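Local coordinates for phage tail sheath protein (Desulfitobacterium hafniense, PDB 3HXL), which probably polymerises into the contractile sheath around the tail tube of a myovirus-like phage, as other members of the tail sheath family do, at residues G31-P39 / A268-V279; K213-R224 / L235-V246. One frame throughout, in Å; residues are numbered along the deposited sequence.

Interaction 1 of 2, residues G31-P39 / A268-V279; sequences GERGIVSMP and AWVAGATAGARV
The guanidinium of R33 turns an edge to the C-terminal end of helix 263-276: T274 O, in the last turn, and A277 O, just after it, lie at that edge near its plane, while A275 O stands oblique to it. R33 NH1 gives a nearly straight bond to T274 O (2.8 Å, N-H...O angle 169°), almost exactly in the guanidinium plane. R33 NE reaches A277 O at 2.9 Å with a more bent 132°, this acceptor being tilted from the plane. Two bonds from one flat group limit its rotation, and the bend of the chain at chi3 turns the NE and NH1 edge toward these two carbonyls. Next to it, G34 N donates to A275 O at 2.7 Å from above the carbonyl plane. At this helix end the cationic R33 would probably also be favoured by the helix dipole. G34 CA and G276 CA approach to 4.1 Å. Farther along, V36 CG2, anti to its own N, meets A271 CB at 3.6 Å. A275 CB sits under V36 CB (4.2 Å) and the carbonyl O of I35, and SE of the selenomethionine M38 lies 3.9 Å from A268 CB. The strand and helix segments run nearly antiparallel, at 156° with axes 7.2 Å apart. In the mixed sheet, strand 35-40 pairs with the parallel strands 84-89 and 202-204; the helix also packs on strands 202-204 and 232-236.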
loop_
_atom_site.group_PDB
_atom_site.type_symbol
_atom_site.label_atom_id
_atom_site.label_comp_id
_atom_site.label_asym_id
_atom_site.label_seq_id
_atom_site.Cartn_x
_atom_site.Cartn_y
_atom_site.Cartn_z
ATOM N N GLY A 31 -6.148 -1.364 16.779
ATOM C CA GLY A 31 -6.328 -0.819 15.450
ATOM C C GLY A 31 -6.269 -1.852 14.347
ATOM O O GLY A 31 -5.805 -2.977 14.544
ATOM N N GLU A 32 -6.756 -1.471 13.176
ATOM C CA GLU A 32 -6.734 -2.364 12.039
ATOM C C GLU A 32 -5.696 -1.893 11.034
ATOM O O GLU A 32 -5.587 -0.700 10.732
ATOM C CB GLU A 32 -8.116 -2.439 11.391
ATOM C CG GLU A 32 -9.131 -3.213 12.229
ATOM C CD GLU A 32 -10.447 -3.420 11.503
ATOM O OE1 GLU A 32 -11.310 -4.166 12.027
ATOM O OE2 GLU A 32 -10.615 -2.830 10.410
ATOM N N ARG A 33 -4.919 -2.849 10.546
ATOM C CA ARG A 33 -3.870 -2.596 9.574
ATOM C C ARG A 33 -4.460 -2.918 8.205
ATOM O O ARG A 33 -5.592 -2.532 7.905
ATOM C CB ARG A 33 -2.674 -3.508 9.886
ATOM C CG ARG A 33 -2.078 -3.295 11.274
ATOM C CD ARG A 33 -1.091 -4.409 11.648
ATOM N NE ARG A 33 -0.054 -4.587 10.632
ATOM C CZ ARG A 33 0.983 -3.774 10.468
ATOM N NH1 ARG A 33 1.868 -4.018 9.510
ATOM N NH2 ARG A 33 1.147 -2.729 11.271
ATOM N N GLY A 34 -3.695 -3.623 7.380
ATOM C CA GLY A 34 -4.174 -4.016 6.068
ATOM C C GLY A 34 -4.061 -3.008 4.940
ATOM O O GLY A 34 -4.478 -3.292 3.821
ATOM N N ILE A 35 -3.482 -1.843 5.207
ATOM C CA ILE A 35 -3.378 -0.829 4.166
ATOM C C ILE A 35 -1.972 -0.668 3.601
ATOM O O ILE A 35 -1.036 -0.317 4.319
ATOM C CB ILE A 35 -3.864 0.536 4.693
ATOM C CG1 ILE A 35 -5.284 0.399 5.236
ATOM C CG2 ILE A 35 -3.810 1.570 3.586
ATOM C CD1 ILE A 35 -5.806 1.647 5.915
ATOM N N VAL A 36 -1.836 -0.929 2.306
ATOM C CA VAL A 36 -0.551 -0.806 1.623
ATOM C C VAL A 36 -0.651 0.311 0.578
ATOM O O VAL A 36 -1.737 0.599 0.082
ATOM C CB VAL A 36 -0.156 -2.142 0.917
ATOM C CG1 VAL A 36 -1.120 -2.446 -0.225
ATOM C CG2 VAL A 36 1.276 -2.063 0.394
ATOM N N SER A 37 0.472 0.961 0.271
ATOM C CA SER A 37 0.485 2.024 -0.734
ATOM C C SER A 37 1.671 1.816 -1.658
ATOM O O SER A 37 2.739 1.374 -1.231
ATOM C CB SER A 37 0.588 3.408 -0.098
ATOM O OG SER A 37 0.626 4.398 -1.121
HETATM N N MSE A 38 1.492 2.152 -2.924
HETATM C CA MSE A 38 2.555 1.936 -3.885
HETATM C C MSE A 38 2.554 2.936 -5.032
HETATM O O MSE A 38 1.512 3.242 -5.605
HETATM C CB MSE A 38 2.421 0.506 -4.416
HETATM C CG MSE A 38 3.427 0.047 -5.448
HETATM SE SE MSE A 38 3.293 -1.899 -5.687
HETATM C CE MSE A 38 1.377 -1.958 -6.119
ATOM N N PRO A 39 3.731 3.493 -5.350
ATOM C CA PRO A 39 3.831 4.455 -6.452
ATOM C C PRO A 39 4.219 3.673 -7.716
ATOM O O PRO A 39 5.214 2.954 -7.722
ATOM C CB PRO A 39 4.930 5.402 -5.978
ATOM C CG PRO A 39 5.872 4.474 -5.265
ATOM C CD PRO A 39 4.938 3.531 -4.497
ATOM N N ALA A 268 6.108 -5.656 -3.726
ATOM C CA ALA A 268 4.655 -5.473 -3.730
ATOM C C ALA A 268 3.982 -6.456 -2.774
ATOM O O ALA A 268 3.219 -6.053 -1.890
ATOM C CB ALA A 268 4.106 -5.663 -5.148
ATOM N N TRP A 269 4.254 -7.745 -2.960
ATOM C CA TRP A 269 3.668 -8.764 -2.086
ATOM C C TRP A 269 4.168 -8.614 -0.654
ATOM O O TRP A 269 3.390 -8.699 0.297
ATOM C CB TRP A 269 4.012 -10.172 -2.578
ATOM C CG TRP A 269 3.399 -11.258 -1.735
ATOM C CD1 TRP A 269 2.164 -11.821 -1.896
ATOM C CD2 TRP A 269 3.978 -11.882 -0.585
ATOM N NE1 TRP A 269 1.939 -12.763 -0.920
ATOM C CE2 TRP A 269 3.038 -12.827 -0.104
ATOM C CE3 TRP A 269 5.205 -11.749 0.079
ATOM C CZ2 TRP A 269 3.278 -13.620 1.023
ATOM C CZ3 TRP A 269 5.445 -12.543 1.205
ATOM C CH2 TRP A 269 4.485 -13.472 1.659
ATOM N N VAL A 270 5.470 -8.395 -0.491
ATOM C CA VAL A 270 6.018 -8.255 0.853
ATOM C C VAL A 270 5.346 -7.116 1.621
ATOM O O VAL A 270 5.032 -7.260 2.807
ATOM C CB VAL A 270 7.549 -8.031 0.827
ATOM C CG1 VAL A 270 8.079 -7.842 2.246
ATOM C CG2 VAL A 270 8.223 -9.226 0.184
ATOM N N ALA A 271 5.117 -5.996 0.941
ATOM C CA ALA A 271 4.476 -4.838 1.557
ATOM C C ALA A 271 3.027 -5.164 1.897
ATOM O O ALA A 271 2.533 -4.804 2.964
ATOM C CB ALA A 271 4.534 -3.648 0.607
ATOM N N GLY A 272 2.352 -5.845 0.977
ATOM C CA GLY A 272 0.959 -6.214 1.203
ATOM C C GLY A 272 0.834 -7.201 2.344
ATOM O O GLY A 272 -0.067 -7.095 3.178
ATOM N N ALA A 273 1.748 -8.167 2.383
ATOM C CA ALA A 273 1.751 -9.190 3.432
ATOM C C ALA A 273 2.060 -8.608 4.803
ATOM O O ALA A 273 1.501 -9.027 5.819
ATOM C CB ALA A 273 2.768 -10.285 3.086
ATOM N N THR A 274 2.975 -7.647 4.827
ATOM C CA THR A 274 3.367 -6.988 6.063
ATOM C C THR A 274 2.191 -6.164 6.585
ATOM O O THR A 274 1.869 -6.198 7.770
ATOM C CB THR A 274 4.583 -6.061 5.807
ATOM O OG1 THR A 274 5.713 -6.861 5.440
ATOM C CG2 THR A 274 4.924 -5.247 7.047
ATOM N N ALA A 275 1.557 -5.425 5.684
ATOM C CA ALA A 275 0.417 -4.595 6.042
ATOM C C ALA A 275 -0.754 -5.467 6.513
ATOM O O ALA A 275 -1.435 -5.132 7.482
ATOM C CB ALA A 275 -0.003 -3.758 4.841
ATOM N N GLY A 276 -0.977 -6.578 5.818
ATOM C CA GLY A 276 -2.063 -7.483 6.167
ATOM C C GLY A 276 -1.823 -8.339 7.396
ATOM O O GLY A 276 -2.771 -8.849 8.003
ATOM N N ALA A 277 -0.560 -8.507 7.770
ATOM C CA ALA A 277 -0.211 -9.311 8.938
ATOM C C ALA A 277 -0.744 -8.662 10.217
ATOM O O ALA A 277 -0.673 -7.442 10.378
ATOM C CB ALA A 277 1.313 -9.473 9.024
ATOM N N ARG A 278 -1.284 -9.486 11.117
ATOM C CA ARG A 278 -1.826 -9.007 12.390
ATOM C C ARG A 278 -0.683 -8.814 13.374
ATOM O O ARG A 278 0.416 -9.335 13.164
ATOM C CB ARG A 278 -2.812 -10.026 12.977
ATOM C CG ARG A 278 -3.894 -10.509 12.028
ATOM C CD ARG A 278 -4.819 -11.507 12.726
ATOM N NE ARG A 278 -5.572 -12.326 11.778
ATOM C CZ ARG A 278 -6.427 -11.846 10.882
ATOM N NH1 ARG A 278 -6.651 -10.541 10.803
ATOM N NH2 ARG A 278 -7.053 -12.673 10.055
ATOM N N VAL A 279 -0.938 -8.090 14.461
ATOM C CA VAL A 279 0.101 -7.846 15.458
ATOM C C VAL A 279 0.599 -9.109 16.149
ATOM O O VAL A 279 1.615 -9.084 16.838
ATOM C CB VAL A 279 -0.374 -6.837 16.534
ATOM C CG1 VAL A 279 -0.620 -5.490 15.888
ATOM C CG2 VAL A 279 -1.637 -7.345 17.222
#

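Interaction 2 of 2, residues K213-R224 / L235-V246; sequences KATFTAFAKRLR and LENYPAADYEGV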
loop_
_atom_site.group_PDB
_atom_site.type_symbol
_atom_site.label_atom_id
_atom_site.label_comp_id
_atom_site.label_asym_id
_atom_site.label_seq_id
_atom_site.Cartn_x
_atom_site.Cartn_y
_atom_site.Cartn_z
ATOM N N LYS A 213 15.650 4.782 -2.940
ATOM C CA LYS A 213 15.669 3.949 -1.747
ATOM C C LYS A 213 16.131 4.764 -0.540
ATOM O O LYS A 213 15.584 4.627 0.552
ATOM C CB LYS A 213 16.599 2.753 -1.946
ATOM C CG LYS A 213 16.172 1.795 -3.050
ATOM C CD LYS A 213 17.192 0.676 -3.196
ATOM C CE LYS A 213 17.035 -0.077 -4.504
ATOM N NZ LYS A 213 18.065 -1.146 -4.634
ATOM N N ALA A 214 17.132 5.619 -0.743
ATOM C CA ALA A 214 17.648 6.436 0.347
ATOM C C ALA A 214 16.582 7.416 0.802
ATOM O O ALA A 214 16.379 7.619 1.999
ATOM C CB ALA A 214 18.904 7.187 -0.107
ATOM N N THR A 215 15.893 8.019 -0.157
ATOM C CA THR A 215 14.838 8.974 0.151
ATOM C C THR A 215 13.697 8.294 0.910
ATOM O O THR A 215 13.203 8.832 1.901
ATOM C CB THR A 215 14.296 9.628 -1.137
ATOM O OG1 THR A 215 15.307 10.477 -1.700
ATOM C CG2 THR A 215 13.057 10.460 -0.842
ATOM N N PHE A 216 13.284 7.115 0.457
ATOM C CA PHE A 216 12.211 6.410 1.144
ATOM C C PHE A 216 12.641 6.017 2.554
ATOM O O PHE A 216 11.831 6.031 3.480
ATOM C CB PHE A 216 11.766 5.173 0.345
ATOM C CG PHE A 216 10.763 5.482 -0.735
ATOM C CD1 PHE A 216 9.578 4.746 -0.836
ATOM C CD2 PHE A 216 10.983 6.525 -1.638
ATOM C CE1 PHE A 216 8.633 5.044 -1.822
ATOM C CE2 PHE A 216 10.045 6.829 -2.622
ATOM C CZ PHE A 216 8.859 6.088 -2.715
ATOM N N THR A 217 13.921 5.688 2.717
ATOM C CA THR A 217 14.450 5.315 4.031
ATOM C C THR A 217 14.365 6.521 4.966
ATOM O O THR A 217 13.955 6.390 6.117
ATOM C CB THR A 217 15.917 4.832 3.927
ATOM O OG1 THR A 217 15.969 3.643 3.126
ATOM C CG2 THR A 217 16.487 4.520 5.311
ATOM N N ALA A 218 14.741 7.697 4.466
ATOM C CA ALA A 218 14.680 8.911 5.271
ATOM C C ALA A 218 13.222 9.230 5.597
ATOM O O ALA A 218 12.891 9.638 6.714
ATOM C CB ALA A 218 15.324 10.086 4.520
ATOM N N PHE A 219 12.357 9.045 4.606
ATOM C CA PHE A 219 10.928 9.292 4.758
ATOM C C PHE A 219 10.388 8.460 5.921
ATOM O O PHE A 219 9.681 8.972 6.788
ATOM C CB PHE A 219 10.201 8.914 3.463
ATOM C CG PHE A 219 8.709 9.095 3.519
ATOM C CD1 PHE A 219 8.141 10.361 3.441
ATOM C CD2 PHE A 219 7.868 7.986 3.646
ATOM C CE1 PHE A 219 6.756 10.527 3.487
ATOM C CE2 PHE A 219 6.483 8.140 3.693
ATOM C CZ PHE A 219 5.923 9.410 3.613
ATOM N N ALA A 220 10.734 7.177 5.937
ATOM C CA ALA A 220 10.280 6.279 6.994
ATOM C C ALA A 220 10.738 6.750 8.374
ATOM O O ALA A 220 9.958 6.762 9.327
ATOM C CB ALA A 220 10.790 4.865 6.727
ATOM N N LYS A 221 12.004 7.144 8.481
ATOM C CA LYS A 221 12.545 7.599 9.760
ATOM C C LYS A 221 11.829 8.840 10.275
ATOM O O LYS A 221 11.561 8.963 11.476
ATOM C CB LYS A 221 14.043 7.901 9.633
ATOM C CG LYS A 221 14.926 6.691 9.362
ATOM C CD LYS A 221 16.388 7.113 9.183
ATOM C CE LYS A 221 17.304 5.924 8.920
ATOM N NZ LYS A 221 18.696 6.352 8.564
ATOM N N ARG A 222 11.515 9.759 9.363
ATOM C CA ARG A 222 10.844 10.993 9.746
ATOM C C ARG A 222 9.435 10.728 10.259
ATOM O O ARG A 222 9.056 11.194 11.338
ATOM C CB ARG A 222 10.794 11.972 8.565
ATOM C CG ARG A 222 10.161 13.312 8.924
ATOM C CD ARG A 222 10.443 14.366 7.862
ATOM N NE ARG A 222 9.953 13.974 6.538
ATOM C CZ ARG A 222 8.674 13.973 6.175
ATOM N NH1 ARG A 222 8.340 13.600 4.948
ATOM N NH2 ARG A 222 7.732 14.349 7.031
ATOM N N LEU A 223 8.643 9.985 9.495
ATOM C CA LEU A 223 7.294 9.700 9.963
ATOM C C LEU A 223 7.314 8.922 11.275
ATOM O O LEU A 223 6.669 9.317 12.246
ATOM C CB LEU A 223 6.493 8.925 8.908
ATOM C CG LEU A 223 5.640 9.763 7.943
ATOM C CD1 LEU A 223 6.529 10.631 7.052
ATOM C CD2 LEU A 223 4.796 8.827 7.084
ATOM N N ARG A 224 8.078 7.833 11.316
ATOM C CA ARG A 224 8.137 6.995 12.515
ATOM C C ARG A 224 8.665 7.645 13.785
ATOM O O ARG A 224 8.036 7.572 14.848
ATOM C CB ARG A 224 8.980 5.738 12.260
ATOM C CG ARG A 224 8.415 4.768 11.250
ATOM C CD ARG A 224 9.336 3.566 11.105
ATOM N NE ARG A 224 9.470 2.850 12.368
ATOM C CZ ARG A 224 8.606 1.937 12.806
ATOM N NH1 ARG A 224 7.547 1.620 12.072
ATOM N NH2 ARG A 224 8.783 1.365 13.995
ATOM N N LEU A 235 11.733 -2.047 0.422
ATOM C CA LEU A 235 12.614 -1.788 -0.706
ATOM C C LEU A 235 13.278 -3.054 -1.202
ATOM O O LEU A 235 13.175 -4.117 -0.580
ATOM C CB LEU A 235 13.704 -0.793 -0.299
ATOM C CG LEU A 235 13.255 0.434 0.485
ATOM C CD1 LEU A 235 14.479 1.262 0.867
ATOM C CD2 LEU A 235 12.294 1.255 -0.351
ATOM N N GLU A 236 13.968 -2.910 -2.333
ATOM C CA GLU A 236 14.692 -3.995 -2.991
ATOM C C GLU A 236 16.189 -3.841 -2.770
ATOM O O GLU A 236 16.748 -2.794 -3.072
ATOM C CB GLU A 236 14.431 -3.952 -4.501
ATOM C CG GLU A 236 15.172 -5.006 -5.292
ATOM C CD GLU A 236 16.429 -4.498 -6.003
ATOM O OE1 GLU A 236 17.117 -5.347 -6.583
ATOM O OE2 GLU A 236 16.731 -3.281 -6.003
ATOM N N ASN A 237 16.829 -4.882 -2.252
ATOM C CA ASN A 237 18.269 -4.872 -2.029
ATOM C C ASN A 237 18.846 -3.555 -1.495
ATOM O O ASN A 237 19.609 -2.867 -2.180
ATOM C CB ASN A 237 18.983 -5.270 -3.328
ATOM C CG ASN A 237 18.863 -6.753 -3.620
ATOM O OD1 ASN A 237 19.563 -7.568 -3.023
ATOM N ND2 ASN A 237 17.956 -7.111 -4.521
ATOM N N TYR A 238 18.478 -3.207 -0.268
ATOM C CA TYR A 238 18.988 -1.994 0.350
ATOM C C TYR A 238 19.163 -2.183 1.850
ATOM O O TYR A 238 18.611 -1.429 2.657
ATOM C CB TYR A 238 18.049 -0.819 0.083
ATOM C CG TYR A 238 18.718 0.526 0.247
ATOM C CD1 TYR A 238 18.384 1.374 1.306
ATOM C CD2 TYR A 238 19.683 0.953 -0.665
ATOM C CE1 TYR A 238 18.997 2.623 1.448
ATOM C CE2 TYR A 238 20.301 2.195 -0.533
ATOM C CZ TYR A 238 19.953 3.025 0.522
ATOM O OH TYR A 238 20.550 4.262 0.638
ATOM N N PRO A 239 19.928 -3.205 2.246
ATOM C CA PRO A 239 20.153 -3.459 3.668
ATOM C C PRO A 239 20.906 -2.304 4.332
ATOM O O PRO A 239 20.925 -2.187 5.556
ATOM C CB PRO A 239 20.951 -4.758 3.661
ATOM C CG PRO A 239 21.708 -4.680 2.377
ATOM C CD PRO A 239 20.663 -4.176 1.417
ATOM N N ALA A 240 21.511 -1.443 3.518
ATOM C CA ALA A 240 22.260 -0.305 4.046
ATOM C C ALA A 240 21.381 0.629 4.882
ATOM O O ALA A 240 21.890 1.454 5.651
ATOM C CB ALA A 240 22.917 0.479 2.892
ATOM N N ALA A 241 20.065 0.508 4.728
ATOM C CA ALA A 241 19.128 1.339 5.478
ATOM C C ALA A 241 19.342 1.173 6.991
ATOM O O ALA A 241 19.196 2.131 7.753
ATOM C CB ALA A 241 17.677 0.969 5.105
ATOM N N ASP A 242 19.666 -0.052 7.407
ATOM C CA ASP A 242 19.927 -0.381 8.815
ATOM C C ASP A 242 18.945 0.335 9.746
ATOM O O ASP A 242 19.338 1.000 10.708
ATOM C CB ASP A 242 21.382 -0.010 9.150
ATOM C CG ASP A 242 21.793 -0.400 10.565
ATOM O OD1 ASP A 242 21.185 -1.322 11.149
ATOM O OD2 ASP A 242 22.755 0.213 11.084
ATOM N N TYR A 243 17.659 0.174 9.447
ATOM C CA TYR A 243 16.600 0.818 10.207
ATOM C C TYR A 243 15.366 -0.090 10.271
ATOM O O TYR A 243 14.997 -0.706 9.268
ATOM C CB TYR A 243 16.264 2.148 9.536
ATOM C CG TYR A 243 15.173 2.933 10.226
ATOM C CD1 TYR A 243 15.286 3.282 11.571
ATOM C CD2 TYR A 243 14.022 3.317 9.534
ATOM C CE1 TYR A 243 14.277 3.992 12.217
ATOM C CE2 TYR A 243 13.004 4.032 10.172
ATOM C CZ TYR A 243 13.146 4.360 11.513
ATOM O OH TYR A 243 12.153 5.041 12.162
ATOM N N GLU A 244 14.741 -0.168 11.446
ATOM C CA GLU A 244 13.560 -1.026 11.644
ATOM C C GLU A 244 12.353 -0.600 10.814
ATOM O O GLU A 244 11.388 -1.359 10.659
ATOM C CB GLU A 244 13.155 -1.068 13.128
ATOM C CG GLU A 244 12.681 0.267 13.700
ATOM C CD GLU A 244 13.815 1.065 14.331
ATOM O OE1 GLU A 244 14.991 0.779 14.020
ATOM O OE2 GLU A 244 13.525 1.974 15.134
ATOM N N GLY A 245 12.402 0.612 10.276
ATOM C CA GLY A 245 11.295 1.084 9.470
ATOM C C GLY A 245 11.428 0.667 8.017
ATOM O O GLY A 245 10.554 0.955 7.202
ATOM N N VAL A 246 12.514 -0.026 7.686
ATOM C CA VAL A 246 12.741 -0.453 6.306
ATOM C C VAL A 246 12.987 -1.950 6.141
ATOM O O VAL A 246 13.836 -2.524 6.812
ATOM C CB VAL A 246 13.956 0.282 5.685
ATOM C CG1 VAL A 246 14.205 -0.225 4.274
ATOM C CG2 VAL A 246 13.714 1.780 5.684
HETATM O O HOH W 1 20.147 4.647 7.108
HETATM O O HOH W 2 10.992 3.349 14.699
#
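Two tyrosine rings each receive a lysine chain on one face. K213 runs obliquely across Y238, its CB 3.7 Å from the ring centroid and 10° off the normal, a CH-pi contact. Extended beyond CG, the same chain carries NZ to E236, where it bonds to the backbone O at 2.6 Å and forms a salt bridge with OE2 at 2.9 Å, on the anti side but tilted well out of the carboxylate plane. K221 and Y243 slide past each other in opposite directions: K221 CG lies 3.5 Å from the centroid of the Y243 ring, a CH-pi contact over the face opposite G245 N. R224 meets Y243 with guanidinium and ring planes 74° apart, and a water links R224 NE, Y243 OH and E244 OE2. Stronger partners lie outside: D351 for R224, D225 for Y243, K337 for E244. Between the tyrosines, T217 crosses V246 and L235 at about right angles; its CG2 meets A241 CB (3.8 Å), its OG1 L235 CD1 (3.6 Å). L235 CD2 packs on F216 CB. The K213-L235 end thus packs within the beta-alpha-beta unit 202-204, 210-227, 232-236 of the subtilisin-like domain, and the loop to strand 246-255 covers the following turns.

How the interactions relate
Along the chain from the N terminus, strand 35-40 comes first and its partner, helix 263-276, far later, so interaction 1 closes a loop of 228 intervening residues. Interaction 2 falls within that span: ten residues separate 213-224 from 235-246, and this short loop lies wholly inside the long one without crossing it. The centres are 16 Å apart, yet the two contacts meet directly where P39 CG packs 4.2 Å from F216 CZ. Both reach the same mixed sheet. Interaction 1 thus ties the early gp18 domain III N-terminal region to the subtilisin-like domain, whereas interaction 2 is local to the latter.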